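Local coordinates for beta-lactamase Mb2281c (Mycobacterium bovis, PDB 3I7J), which probably acts as a serine hydrolase of the beta-lactamase and penicillin-binding-protein family, cleaving the amide bond of beta-lactam or related substrates, at residues A[50-55]-A[167-172]; A[187-192]-A[212-217]; A[13-18]-A[246-251]; A[83-88]-A[99-104]; A[220-225]-A[236-241]. One frame throughout, in Å; residues are numbered along the deposited sequence.

Interaction 1. Residues A[50-55]-A[167-172]; sequences AQVAVE and STVSAQ
Helix 171-177 begins with the N-cap residue Ser170, and Glu55 in the last turn of helix 42-56 reaches across to grip it with both carboxylate oxygens. OE2 of Glu55 accepts from the hydroxyl OG of Ser170 at 2.5 Å, and OE1 of Glu55 accepts from the backbone N of Ser170 at 2.8 Å. Each donor lies on the syn side of its oxygen, about 20° out of the carboxylate plane, so the paired bonds fix the rotation of the group. Ser170 can present both donors at once because its OG sits between its own backbone N and carbonyl carbon (chi1 64°). The same hydroxyl accepts from the backbone N of Met173, which makes this a true helix cap whose serine is itself held by Glu55; the helix start would probably favour the negative charge. The arrangement ties the long helix of the all-helical part of the beta-lactamase fold to the loop that follows helix 153-164. That loop is held in turn by Asp162, which accepts from the backbone N atoms of Ser167 and Thr168. Beside the polar grip the contact is mostly aliphatic. Val169 CG1 meets Val52 CG2 at 3.7 Å, the two side chains crossing at a slant, and reaches Gln51 CB at 4.0 Å. Val52 CG2 also lies 3.5 Å from Thr168 O, while Tyr122 and Ala126 of helix 119-131 pack against the same valine. The amide of Gln51 turns to other partners: OE1 bonds to Arg48 and NE2 to the carbonyl of Leu202.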
# COMPACT_ATOMS: atom_id res chain seq x y z
N ALA A 50 -1.31 -10.15 -5.77
CA ALA A 50 -2.56 -10.46 -6.47
C ALA A 50 -2.48 -10.02 -7.94
O ALA A 50 -3.11 -10.61 -8.81
CB ALA A 50 -3.74 -9.77 -5.79
N GLN A 51 -1.71 -8.96 -8.20
CA GLN A 51 -1.53 -8.45 -9.54
C GLN A 51 -0.69 -9.45 -10.34
O GLN A 51 -0.96 -9.71 -11.51
CB GLN A 51 -0.84 -7.09 -9.51
CG GLN A 51 -1.75 -5.94 -9.10
CD GLN A 51 -0.96 -4.74 -8.62
OE1 GLN A 51 0.13 -4.47 -9.11
NE2 GLN A 51 -1.52 -4.00 -7.67
N VAL A 52 0.34 -10.00 -9.71
CA VAL A 52 1.18 -10.98 -10.37
C VAL A 52 0.33 -12.22 -10.69
O VAL A 52 0.47 -12.80 -11.76
CB VAL A 52 2.38 -11.41 -9.48
CG1 VAL A 52 3.15 -12.55 -10.14
CG2 VAL A 52 3.32 -10.22 -9.26
N ALA A 53 -0.54 -12.61 -9.76
CA ALA A 53 -1.40 -13.77 -9.96
C ALA A 53 -2.32 -13.60 -11.18
O ALA A 53 -2.57 -14.55 -11.92
CB ALA A 53 -2.23 -14.04 -8.71
N VAL A 54 -2.82 -12.39 -11.38
CA VAL A 54 -3.68 -12.12 -12.52
C VAL A 54 -2.86 -12.32 -13.79
O VAL A 54 -3.33 -12.94 -14.74
CB VAL A 54 -4.23 -10.66 -12.50
CG1 VAL A 54 -4.95 -10.35 -13.81
CG2 VAL A 54 -5.19 -10.49 -11.33
N GLU A 55 -1.63 -11.81 -13.80
CA GLU A 55 -0.78 -11.97 -14.98
C GLU A 55 -0.36 -13.41 -15.23
O GLU A 55 -0.11 -13.78 -16.37
CB GLU A 55 0.44 -11.04 -14.88
CG GLU A 55 0.05 -9.57 -14.83
CD GLU A 55 1.04 -8.64 -15.52
OE1 GLU A 55 2.17 -8.49 -15.03
OE2 GLU A 55 0.68 -8.06 -16.54
N SER A 167 8.48 -4.02 -12.58
CA SER A 167 9.24 -5.15 -13.09
C SER A 167 8.53 -6.45 -12.73
O SER A 167 8.49 -7.39 -13.53
CB SER A 167 10.63 -5.17 -12.49
OG SER A 167 11.36 -6.26 -13.03
N THR A 168 7.98 -6.49 -11.53
CA THR A 168 7.27 -7.66 -11.03
C THR A 168 5.96 -7.88 -11.80
O THR A 168 5.40 -8.97 -11.79
CB THR A 168 6.98 -7.51 -9.52
OG1 THR A 168 6.81 -8.80 -8.94
CG2 THR A 168 5.74 -6.70 -9.29
N VAL A 169 5.47 -6.82 -12.45
CA VAL A 169 4.26 -6.88 -13.26
C VAL A 169 4.51 -6.04 -14.52
O VAL A 169 5.47 -5.27 -14.57
CB VAL A 169 2.99 -6.33 -12.52
CG1 VAL A 169 2.72 -7.14 -11.26
CG2 VAL A 169 3.16 -4.85 -12.18
N SER A 170 3.66 -6.19 -15.53
CA SER A 170 3.80 -5.44 -16.76
C SER A 170 3.46 -3.98 -16.55
O SER A 170 2.75 -3.62 -15.61
CB SER A 170 2.87 -6.00 -17.83
OG SER A 170 1.52 -5.82 -17.42
N ALA A 171 3.98 -3.14 -17.43
CA ALA A 171 3.70 -1.71 -17.35
C ALA A 171 2.19 -1.46 -17.42
O ALA A 171 1.69 -0.53 -16.79
CB ALA A 171 4.42 -0.98 -18.50
N GLN A 172 1.48 -2.28 -18.18
CA GLN A 172 0.03 -2.13 -18.33
C GLN A 172 -0.72 -2.45 -17.04
O GLN A 172 -1.67 -1.75 -16.67
CB GLN A 172 -0.51 -3.01 -19.45
CG GLN A 172 -2.01 -2.82 -19.70
CD GLN A 172 -2.40 -1.35 -19.74
OE1 GLN A 172 -1.80 -0.56 -20.48
NE2 GLN A 172 -3.39 -0.97 -18.93

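Interaction 2. Residues A[187-192]-A[212-217]; sequences GVLPGY and PHWTGE
Tyr192 lays its ring along the backbone of Pro212, His213 and Trp214, and with the last two side chains it forms an aromatic cluster. The tyrosine, its N bonded to Leu189 O, ends the tight turn between two short antiparallel strands. Starting at the root, Tyr192 CB lies 3.7 Å from Pro212 O. With CG beside the backbone N (chi1 -69°), the ring is sent over the other segment, and CD2 of Tyr192 comes to 3.4 Å from Pro212 O. The pyrrolidine of Pro212, which follows a cis peptide bond, puts CG at the edge of the ring, in its plane. Further out, Tyr192 CE2 approaches His213 C at 3.3 Å, and the backbone N of Trp214 sits over one face of the ring near CZ. The phenol and indole cross at about a right angle along their lengths, yet their planes are only oblique, 53° apart, so neither stack nor T-shape results. CE1 of Tyr192 lies at the edge of the indole, where Leu189 CD2 also arrives, 4.3 Å from Trp214 CD1. This leucine methyl touches the imidazole of His213 too. The indole N-H is bonded to Glu205, and helix 256-271 closes in with Leu257 on Tyr192 and Trp260 on Trp214. At the tip, OH of Tyr192 rests 3.2 Å from Trp214 CB. It gives its proton to a water 2.8 Å away, and this water donates onward to His213 O, also at 2.8 Å.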
# COMPACT_ATOMS: atom_id res chain seq x y z
N GLY A 187 -16.31 7.98 0.73
CA GLY A 187 -16.11 7.15 1.89
C GLY A 187 -15.05 7.65 2.84
O GLY A 187 -14.36 8.63 2.57
N VAL A 188 -14.91 6.97 3.97
CA VAL A 188 -13.93 7.39 4.94
C VAL A 188 -12.59 6.70 4.76
O VAL A 188 -12.51 5.53 4.39
CB VAL A 188 -14.43 7.15 6.38
CG1 VAL A 188 -15.71 7.94 6.62
CG2 VAL A 188 -14.68 5.67 6.60
N LEU A 189 -11.53 7.46 4.97
CA LEU A 189 -10.18 6.94 4.91
C LEU A 189 -9.82 6.89 6.39
O LEU A 189 -9.63 7.93 7.01
CB LEU A 189 -9.25 7.90 4.17
CG LEU A 189 -7.75 7.57 4.28
CD1 LEU A 189 -7.46 6.21 3.64
CD2 LEU A 189 -6.94 8.66 3.58
N PRO A 190 -9.77 5.69 6.97
CA PRO A 190 -9.45 5.52 8.39
C PRO A 190 -8.37 6.50 8.87
O PRO A 190 -7.28 6.53 8.32
CB PRO A 190 -9.01 4.07 8.47
CG PRO A 190 -9.89 3.41 7.44
CD PRO A 190 -9.85 4.38 6.29
N GLY A 191 -8.70 7.29 9.88
CA GLY A 191 -7.74 8.24 10.40
C GLY A 191 -7.87 9.62 9.78
O GLY A 191 -7.37 10.60 10.34
N TYR A 192 -8.54 9.71 8.64
CA TYR A 192 -8.71 11.00 7.98
C TYR A 192 -10.16 11.35 7.64
O TYR A 192 -10.43 12.31 6.92
CB TYR A 192 -7.85 11.06 6.72
CG TYR A 192 -6.38 11.11 7.04
CD1 TYR A 192 -5.64 9.95 7.21
CD2 TYR A 192 -5.75 12.33 7.26
CE1 TYR A 192 -4.31 9.99 7.60
CE2 TYR A 192 -4.42 12.39 7.66
CZ TYR A 192 -3.70 11.22 7.83
OH TYR A 192 -2.39 11.27 8.25
N PRO A 212 -8.11 16.26 5.10
CA PRO A 212 -6.67 16.17 5.34
C PRO A 212 -6.17 14.82 4.84
O PRO A 212 -6.97 13.93 4.56
CB PRO A 212 -6.57 16.32 6.85
CG PRO A 212 -7.80 15.60 7.32
CD PRO A 212 -8.87 16.09 6.36
N HIS A 213 -4.85 14.66 4.73
CA HIS A 213 -4.28 13.40 4.24
C HIS A 213 -2.91 13.15 4.87
O HIS A 213 -2.35 14.04 5.51
CB HIS A 213 -4.13 13.46 2.71
CG HIS A 213 -4.01 12.11 2.07
ND1 HIS A 213 -5.03 11.18 2.11
CD2 HIS A 213 -3.00 11.54 1.37
CE1 HIS A 213 -4.64 10.09 1.46
NE2 HIS A 213 -3.42 10.28 1.01
N TRP A 214 -2.37 11.95 4.69
CA TRP A 214 -1.07 11.63 5.26
C TRP A 214 0.08 12.07 4.35
O TRP A 214 1.21 12.23 4.82
CB TRP A 214 -0.96 10.13 5.58
CG TRP A 214 -1.41 9.21 4.47
CD1 TRP A 214 -2.70 8.86 4.17
CD2 TRP A 214 -0.57 8.54 3.53
NE1 TRP A 214 -2.71 8.00 3.10
CE2 TRP A 214 -1.42 7.79 2.68
CE3 TRP A 214 0.81 8.50 3.32
CZ2 TRP A 214 -0.92 7.00 1.64
CZ3 TRP A 214 1.30 7.72 2.28
CH2 TRP A 214 0.44 6.98 1.45
N THR A 215 -0.20 12.26 3.06
CA THR A 215 0.85 12.70 2.13
C THR A 215 1.03 14.23 2.24
O THR A 215 0.36 14.89 3.03
CB THR A 215 0.52 12.34 0.65
OG1 THR A 215 -0.73 12.93 0.27
CG2 THR A 215 0.43 10.83 0.48
N GLY A 216 1.96 14.77 1.45
CA GLY A 216 2.20 16.20 1.51
C GLY A 216 1.23 17.01 0.66
O GLY A 216 0.56 16.45 -0.22
N GLU A 217 1.14 18.31 0.92
CA GLU A 217 0.25 19.18 0.17
C GLU A 217 0.75 19.34 -1.25
O GLU A 217 0.00 19.78 -2.13
CB GLU A 217 0.17 20.56 0.81
CG GLU A 217 -0.58 20.60 2.12
CD GLU A 217 -0.88 22.03 2.56
OE1 GLU A 217 0.06 22.84 2.60
OE2 GLU A 217 -2.06 22.32 2.85
O HOH W 1 -1.53 13.91 8.14

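Interaction 3. Residues A[13-18]-A[246-251]; sequences PAAAAA and VLTARD
The carbonyl oxygen of Ala14 receives two groups from the neighbouring strand and its end: Ala249 N donates to Ala14 O at 2.8 Å, and Thr248 CA lies 3.2 Å from Ala14 O in a bent CA-H...O contact. Leu247 O is gripped in the same way, by the N of Ala16 at 2.8 Å and by the CA-H of Ala15. A third backbone bond, Leu247 N to Ala16 O at 3.0 Å, is almost straight (176° at the hydrogen). Ala16 and Leu247 are thus a hydrogen-bonded antiparallel pair, flanked by the non-hydrogen-bonded pairs Ala15-Thr248 and Ala17-Val246. In the first of these the CA atoms of Ala15 and Thr248 are 4.0 Å apart. On the face carrying Ala15, Ala17, Val246 and Thr248, methyl meets methyl: Ala17 CB touches Val246 CG2 at 3.9 Å, and Ala15 CB lies alongside Thr248 CG2. Leu7 packs on both of these alanines. The other face, with Ala16 and Leu247, is covered by Val153 of helix 153-164 and by Phe36. Thr248 places OG1 between its backbone N and carbonyl carbon (chi1 82°), where it accepts from Arg250 N in an ST turn and also bonds to Gly231 O. At this turn, Pro13 CD of the first segment rests 3.9 Å from Arg250 CB, and the extended arginine runs on to Pro11 O and a cation-pi contact with Trp255. Pairing a strand near the N-terminus with one near the C-terminus in this way is characteristic of the central antiparallel sheet of the serine beta-lactamase fold.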
# COMPACT_ATOMS: atom_id res chain seq x y z
N PRO A 13 9.73 6.13 19.46
CA PRO A 13 10.81 5.32 20.05
C PRO A 13 11.92 5.00 19.05
O PRO A 13 13.07 4.80 19.43
CB PRO A 13 10.07 4.06 20.51
CG PRO A 13 8.68 4.56 20.80
CD PRO A 13 8.43 5.46 19.61
N ALA A 14 11.57 4.96 17.77
CA ALA A 14 12.53 4.67 16.70
C ALA A 14 11.87 4.87 15.34
O ALA A 14 10.66 4.67 15.18
CB ALA A 14 13.05 3.24 16.82
N ALA A 15 12.68 5.25 14.36
CA ALA A 15 12.19 5.47 13.01
C ALA A 15 13.29 5.29 11.98
O ALA A 15 14.47 5.36 12.32
CB ALA A 15 11.59 6.88 12.88
N ALA A 16 12.90 5.02 10.74
CA ALA A 16 13.84 4.84 9.64
C ALA A 16 13.11 5.25 8.37
O ALA A 16 11.89 5.09 8.26
CB ALA A 16 14.29 3.38 9.56
N ALA A 17 13.85 5.79 7.41
CA ALA A 17 13.22 6.23 6.19
C ALA A 17 14.17 6.23 5.01
O ALA A 17 15.39 6.15 5.18
CB ALA A 17 12.64 7.63 6.37
N ALA A 18 13.60 6.32 3.82
CA ALA A 18 14.37 6.33 2.59
C ALA A 18 13.62 7.04 1.47
O ALA A 18 12.40 6.93 1.35
CB ALA A 18 14.69 4.90 2.17
N VAL A 246 8.52 5.54 5.12
CA VAL A 246 8.76 5.91 6.52
C VAL A 246 8.18 4.85 7.45
O VAL A 246 6.99 4.52 7.36
CB VAL A 246 8.14 7.29 6.90
CG1 VAL A 246 8.28 7.50 8.41
CG2 VAL A 246 8.86 8.42 6.17
N LEU A 247 9.02 4.33 8.33
CA LEU A 247 8.60 3.32 9.31
C LEU A 247 9.04 3.77 10.70
O LEU A 247 10.22 4.10 10.91
CB LEU A 247 9.23 1.96 8.99
CG LEU A 247 8.87 1.29 7.66
CD1 LEU A 247 9.60 -0.04 7.56
CD2 LEU A 247 7.36 1.08 7.55
N THR A 248 8.09 3.80 11.63
CA THR A 248 8.36 4.19 13.01
C THR A 248 7.80 3.16 13.98
O THR A 248 6.96 2.33 13.61
CB THR A 248 7.73 5.55 13.38
OG1 THR A 248 6.34 5.36 13.72
CG2 THR A 248 7.84 6.53 12.22
N ALA A 249 8.27 3.23 15.22
CA ALA A 249 7.85 2.33 16.27
C ALA A 249 6.76 2.95 17.15
O ALA A 249 6.69 2.68 18.35
CB ALA A 249 9.05 1.93 17.13
N ARG A 250 5.93 3.79 16.56
CA ARG A 250 4.83 4.41 17.30
C ARG A 250 3.56 4.35 16.46
O ARG A 250 3.54 4.78 15.31
CB ARG A 250 5.15 5.87 17.63
CG ARG A 250 4.10 6.51 18.54
CD ARG A 250 4.43 7.96 18.88
NE ARG A 250 3.39 8.54 19.73
CZ ARG A 250 3.36 9.81 20.12
NH1 ARG A 250 4.32 10.65 19.75
NH2 ARG A 250 2.37 10.24 20.89
N ASP A 251 2.50 3.81 17.05
CA ASP A 251 1.24 3.68 16.35
C ASP A 251 0.72 5.04 15.88
O ASP A 251 0.96 6.06 16.52
CB ASP A 251 0.18 3.01 17.24
CG ASP A 251 0.53 1.57 17.56
OD1 ASP A 251 1.22 0.91 16.75
OD2 ASP A 251 0.10 1.08 18.63

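Interaction 4. Residues A[83-88]-A[99-104]; sequences AMHSDQ and YSNYGF
Ser100 and Tyr102 both carry their side chains trans to the backbone N (chi1 175° and -171°), which sends the serine hydroxyl to Ala83 and the phenol along the chain of Ser86 and Asp87. Ser100 OG donates to Ala83 O at 2.6 Å and accepts from Gly103 N at 2.9 Å, so one hydroxyl both caps helix 101-115 and holds the loop. Met84 O takes two donors from the opening turn of that helix: Asn101 N at 2.9 Å, in the carbonyl plane, and Tyr102 N at 3.2 Å from above the plane. Together these bonds press residues 83-84 against the helix start. Tyr99, Ser100 and Asn101 fit the (S/Y)xN motif of serine beta-lactamases and penicillin-binding proteins. Consistent with such a role, Tyr99 OH is hydrogen-bonded to Lys43 and Ser40, the residues of a probable SxxK motif. Met84, modelled as selenomethionine, is bent at chi2 and chi3 so that its end curls back to Tyr99 in a Met-aromatic contact. Its CE approaches Tyr99 CD2 at 3.7 Å, at the ring edge and near the ring plane, while SE lies obliquely, 5.1 Å from the ring centroid. SE is also 3.5 Å from Tyr99 O. Further along, the Tyr102 ring lies against the inverse gamma turn centred on Asp87. Asp87 N stands over the centre of the ring and Ser86 C nearer its rim. Asp87 CB closes to 3.3 Å from Tyr102 CE1, and its carboxylate is turned nearly parallel to the phenol ring, 19° between the planes, but displaced from it.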
# COMPACT_ATOMS: atom_id res chain seq x y z
N ALA A 83 -17.71 -6.22 5.05
CA ALA A 83 -17.45 -5.50 6.28
C ALA A 83 -15.96 -5.32 6.48
O ALA A 83 -15.13 -5.94 5.80
CB ALA A 83 -18.04 -6.27 7.46
N MSE A 84 -15.62 -4.47 7.44
CA MSE A 84 -14.24 -4.17 7.76
C MSE A 84 -13.43 -5.34 8.30
O MSE A 84 -12.31 -5.59 7.85
CB MSE A 84 -14.19 -3.03 8.77
CG MSE A 84 -12.83 -2.85 9.42
SE MSE A 84 -11.49 -2.20 8.18
CE MSE A 84 -11.72 -0.29 8.58
N HIS A 85 -14.00 -6.06 9.27
CA HIS A 85 -13.30 -7.17 9.91
C HIS A 85 -13.85 -8.58 9.70
O HIS A 85 -13.11 -9.55 9.88
CB HIS A 85 -13.23 -6.90 11.42
CG HIS A 85 -12.58 -5.61 11.78
ND1 HIS A 85 -11.23 -5.37 11.60
CD2 HIS A 85 -13.10 -4.47 12.30
CE1 HIS A 85 -10.95 -4.14 11.99
NE2 HIS A 85 -12.07 -3.57 12.42
N SER A 86 -15.11 -8.70 9.33
CA SER A 86 -15.69 -10.03 9.15
C SER A 86 -16.38 -10.22 7.81
O SER A 86 -16.58 -9.28 7.05
CB SER A 86 -16.68 -10.34 10.27
OG SER A 86 -17.79 -9.46 10.20
N ASP A 87 -16.76 -11.47 7.56
CA ASP A 87 -17.45 -11.88 6.35
C ASP A 87 -18.90 -11.42 6.38
O ASP A 87 -19.82 -12.19 6.09
CB ASP A 87 -17.38 -13.41 6.23
CG ASP A 87 -18.03 -13.93 4.96
OD1 ASP A 87 -18.26 -13.12 4.03
OD2 ASP A 87 -18.29 -15.15 4.88
N GLN A 88 -19.10 -10.17 6.74
CA GLN A 88 -20.44 -9.61 6.80
C GLN A 88 -20.63 -8.71 5.59
O GLN A 88 -19.84 -7.80 5.35
CB GLN A 88 -20.61 -8.82 8.10
CG GLN A 88 -21.88 -7.99 8.22
CD GLN A 88 -23.15 -8.82 8.33
OE1 GLN A 88 -23.11 -10.03 8.58
NE2 GLN A 88 -24.29 -8.16 8.15
N TYR A 99 -13.10 0.66 3.15
CA TYR A 99 -11.84 0.01 3.46
C TYR A 99 -12.13 -1.27 4.21
O TYR A 99 -12.94 -1.27 5.13
CB TYR A 99 -10.99 0.94 4.32
CG TYR A 99 -9.60 0.43 4.58
CD1 TYR A 99 -8.68 0.29 3.54
CD2 TYR A 99 -9.20 0.10 5.87
CE1 TYR A 99 -7.39 -0.15 3.78
CE2 TYR A 99 -7.90 -0.35 6.13
CZ TYR A 99 -7.01 -0.47 5.08
OH TYR A 99 -5.72 -0.89 5.33
N SER A 100 -11.49 -2.37 3.82
CA SER A 100 -11.73 -3.64 4.50
C SER A 100 -10.53 -4.57 4.62
O SER A 100 -9.82 -4.82 3.64
CB SER A 100 -12.86 -4.40 3.79
OG SER A 100 -13.03 -5.69 4.35
N ASN A 101 -10.30 -5.06 5.84
CA ASN A 101 -9.22 -6.01 6.08
C ASN A 101 -9.68 -7.37 5.59
O ASN A 101 -8.95 -8.07 4.90
CB ASN A 101 -8.90 -6.13 7.57
CG ASN A 101 -8.03 -4.99 8.10
OD1 ASN A 101 -7.84 -4.88 9.30
ND2 ASN A 101 -7.51 -4.15 7.20
N TYR A 102 -10.91 -7.76 5.95
CA TYR A 102 -11.43 -9.06 5.55
C TYR A 102 -11.51 -9.19 4.04
O TYR A 102 -11.41 -10.29 3.50
CB TYR A 102 -12.79 -9.33 6.20
CG TYR A 102 -13.28 -10.75 6.00
CD1 TYR A 102 -14.21 -11.04 5.01
CD2 TYR A 102 -12.75 -11.81 6.74
CE1 TYR A 102 -14.60 -12.36 4.75
CE2 TYR A 102 -13.13 -13.13 6.49
CZ TYR A 102 -14.05 -13.39 5.49
OH TYR A 102 -14.41 -14.69 5.21
N GLY A 103 -11.68 -8.06 3.35
CA GLY A 103 -11.72 -8.09 1.90
C GLY A 103 -10.39 -8.62 1.38
O GLY A 103 -10.36 -9.35 0.39
N PHE A 104 -9.29 -8.28 2.05
CA PHE A 104 -7.99 -8.77 1.62
C PHE A 104 -7.77 -10.22 2.01
O PHE A 104 -6.98 -10.92 1.38
CB PHE A 104 -6.85 -7.88 2.16
CG PHE A 104 -6.36 -6.85 1.17
CD1 PHE A 104 -7.27 -6.05 0.48
CD2 PHE A 104 -5.00 -6.68 0.94
CE1 PHE A 104 -6.83 -5.09 -0.44
CE2 PHE A 104 -4.54 -5.72 0.02
CZ PHE A 104 -5.46 -4.93 -0.67

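Interaction 5. Residues A[220-225]-A[236-241]; sequences STRTFG and VDPKAD
Phe224 and Val236 form an antiparallel hydrogen-bonded pair, with Phe224 N to Val236 O at 3.1 Å and Val236 N to Phe224 O at 2.8 Å, and a type I turn from Ser220 to Thr223 leads into it. Phe224 CG, between its backbone N and carbonyl carbon (chi1 64°), brings the ring over Val236, whose CB lies 3.9 Å from the ring centroid in a CH-pi contact. Pro238 CG comes to the ring edge, 3.7 Å from CE2 of Phe224. Asp237 OD2 accepts from Ser220 N at 2.8 Å in a nearly straight bond (170°), on the syn side but tilted 31° from the carboxylate plane. Its OD1 takes three donors, Ser220 OG at 2.8 Å from above that plane, and the backbone N atoms of Lys239 and Ala240. Thr223 OG1 donates to Ser220 O, tightening the turn. The Arg222 guanidinium lies with one face against Pro238, NH2 being 3.4 Å from Pro238 CB, and Lys239 folds its aliphatic chain over Ser220 CB. Leu163 covers Phe224 and Val236. Asp237, with its Asx turn to Lys239, thus bonds to Ser220 at the end of beta hairpin 224-228/232-237 away from its connecting turn, in the central antiparallel sheet.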
# COMPACT_ATOMS: atom_id res chain seq x y z
N SER A 220 1.39 14.98 -5.95
CA SER A 220 0.43 15.10 -7.05
C SER A 220 -0.79 14.24 -6.76
O SER A 220 -0.74 13.34 -5.92
CB SER A 220 1.05 14.62 -8.36
OG SER A 220 1.23 13.22 -8.32
N THR A 221 -1.89 14.50 -7.47
CA THR A 221 -3.12 13.74 -7.30
C THR A 221 -2.93 12.28 -7.70
O THR A 221 -3.72 11.42 -7.31
CB THR A 221 -4.29 14.34 -8.13
OG1 THR A 221 -3.89 14.47 -9.50
CG2 THR A 221 -4.71 15.71 -7.59
N ARG A 222 -1.89 11.98 -8.47
CA ARG A 222 -1.63 10.60 -8.91
C ARG A 222 -0.82 9.79 -7.90
O ARG A 222 -0.58 8.60 -8.10
CB ARG A 222 -0.90 10.61 -10.25
CG ARG A 222 -1.73 11.14 -11.41
CD ARG A 222 -0.83 11.42 -12.59
NE ARG A 222 -0.11 10.23 -13.04
CZ ARG A 222 1.02 10.28 -13.75
NH1 ARG A 222 1.54 11.45 -14.07
NH2 ARG A 222 1.61 9.15 -14.14
N THR A 223 -0.39 10.44 -6.82
CA THR A 223 0.37 9.78 -5.77
C THR A 223 -0.45 8.59 -5.25
O THR A 223 -1.66 8.70 -5.07
CB THR A 223 0.66 10.77 -4.62
OG1 THR A 223 1.37 11.90 -5.14
CG2 THR A 223 1.51 10.10 -3.53
N PHE A 224 0.22 7.45 -5.02
CA PHE A 224 -0.45 6.25 -4.53
C PHE A 224 0.46 5.54 -3.52
O PHE A 224 1.66 5.80 -3.48
CB PHE A 224 -0.78 5.31 -5.70
CG PHE A 224 0.43 4.77 -6.42
CD1 PHE A 224 1.07 3.61 -5.98
CD2 PHE A 224 0.94 5.43 -7.54
CE1 PHE A 224 2.19 3.12 -6.64
CE2 PHE A 224 2.07 4.95 -8.21
CZ PHE A 224 2.70 3.79 -7.76
N GLY A 225 -0.12 4.65 -2.72
CA GLY A 225 0.66 3.94 -1.72
C GLY A 225 -0.23 3.47 -0.58
O GLY A 225 -1.32 2.94 -0.81
N VAL A 236 4.30 6.85 -3.58
CA VAL A 236 5.05 6.91 -4.82
C VAL A 236 4.35 8.00 -5.61
O VAL A 236 3.15 7.94 -5.81
CB VAL A 236 4.94 5.58 -5.59
CG1 VAL A 236 5.83 5.61 -6.83
CG2 VAL A 236 5.31 4.42 -4.68
N ASP A 237 5.10 9.01 -6.04
CA ASP A 237 4.49 10.09 -6.80
C ASP A 237 5.00 9.98 -8.23
O ASP A 237 6.14 10.32 -8.51
CB ASP A 237 4.89 11.43 -6.17
CG ASP A 237 4.14 12.60 -6.76
OD1 ASP A 237 3.90 12.59 -7.99
OD2 ASP A 237 3.80 13.54 -6.00
N PRO A 238 4.15 9.50 -9.16
CA PRO A 238 4.53 9.35 -10.57
C PRO A 238 4.88 10.66 -11.28
O PRO A 238 5.60 10.65 -12.28
CB PRO A 238 3.31 8.69 -11.21
CG PRO A 238 2.59 8.06 -10.07
CD PRO A 238 2.76 9.06 -8.96
N LYS A 239 4.35 11.77 -10.78
CA LYS A 239 4.63 13.06 -11.39
C LYS A 239 6.01 13.55 -10.97
O LYS A 239 6.78 14.03 -11.80
CB LYS A 239 3.56 14.09 -11.00
CG LYS A 239 3.71 15.44 -11.70
CD LYS A 239 2.63 16.44 -11.30
CE LYS A 239 1.24 16.02 -11.79
NZ LYS A 239 1.07 16.09 -13.26
N ALA A 240 6.31 13.41 -9.69
CA ALA A 240 7.61 13.83 -9.18
C ALA A 240 8.61 12.72 -9.47
O ALA A 240 9.82 12.94 -9.47
CB ALA A 240 7.54 14.08 -7.68
N ASP A 241 8.07 11.54 -9.76
CA ASP A 241 8.88 10.35 -10.03
C ASP A 241 9.76 10.15 -8.80
O ASP A 241 10.99 10.03 -8.90
CB ASP A 241 9.75 10.55 -11.29
CG ASP A 241 10.09 9.24 -11.98
OD1 ASP A 241 9.39 8.23 -11.76
OD2 ASP A 241 11.06 9.22 -12.78

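How the interactions relate
Interactions 3 and 5 belong to one antiparallel sheet, where strands 242-248 and 232-237 are neighbours; their centres lie about 22 Å apart. Interaction 2 touches the sheet through Trp214 CH2, 4.1 Å from Gly225 C of interaction 5. Segment 187-192 also lies against interaction 4, Pro190 CG packing 3.7 Å from Tyr99 CD2, next to the probable active site. Interaction 1 touches none of the others; its nearest atoms are about 7 Å from those of interaction 4, and its centre is about 29 Å from that of interaction 3, across the centre of the chain. Along the sequence, interaction 4 is nested inside the loop closed by interaction 1, and all the others lie within the loop closed by interaction 3.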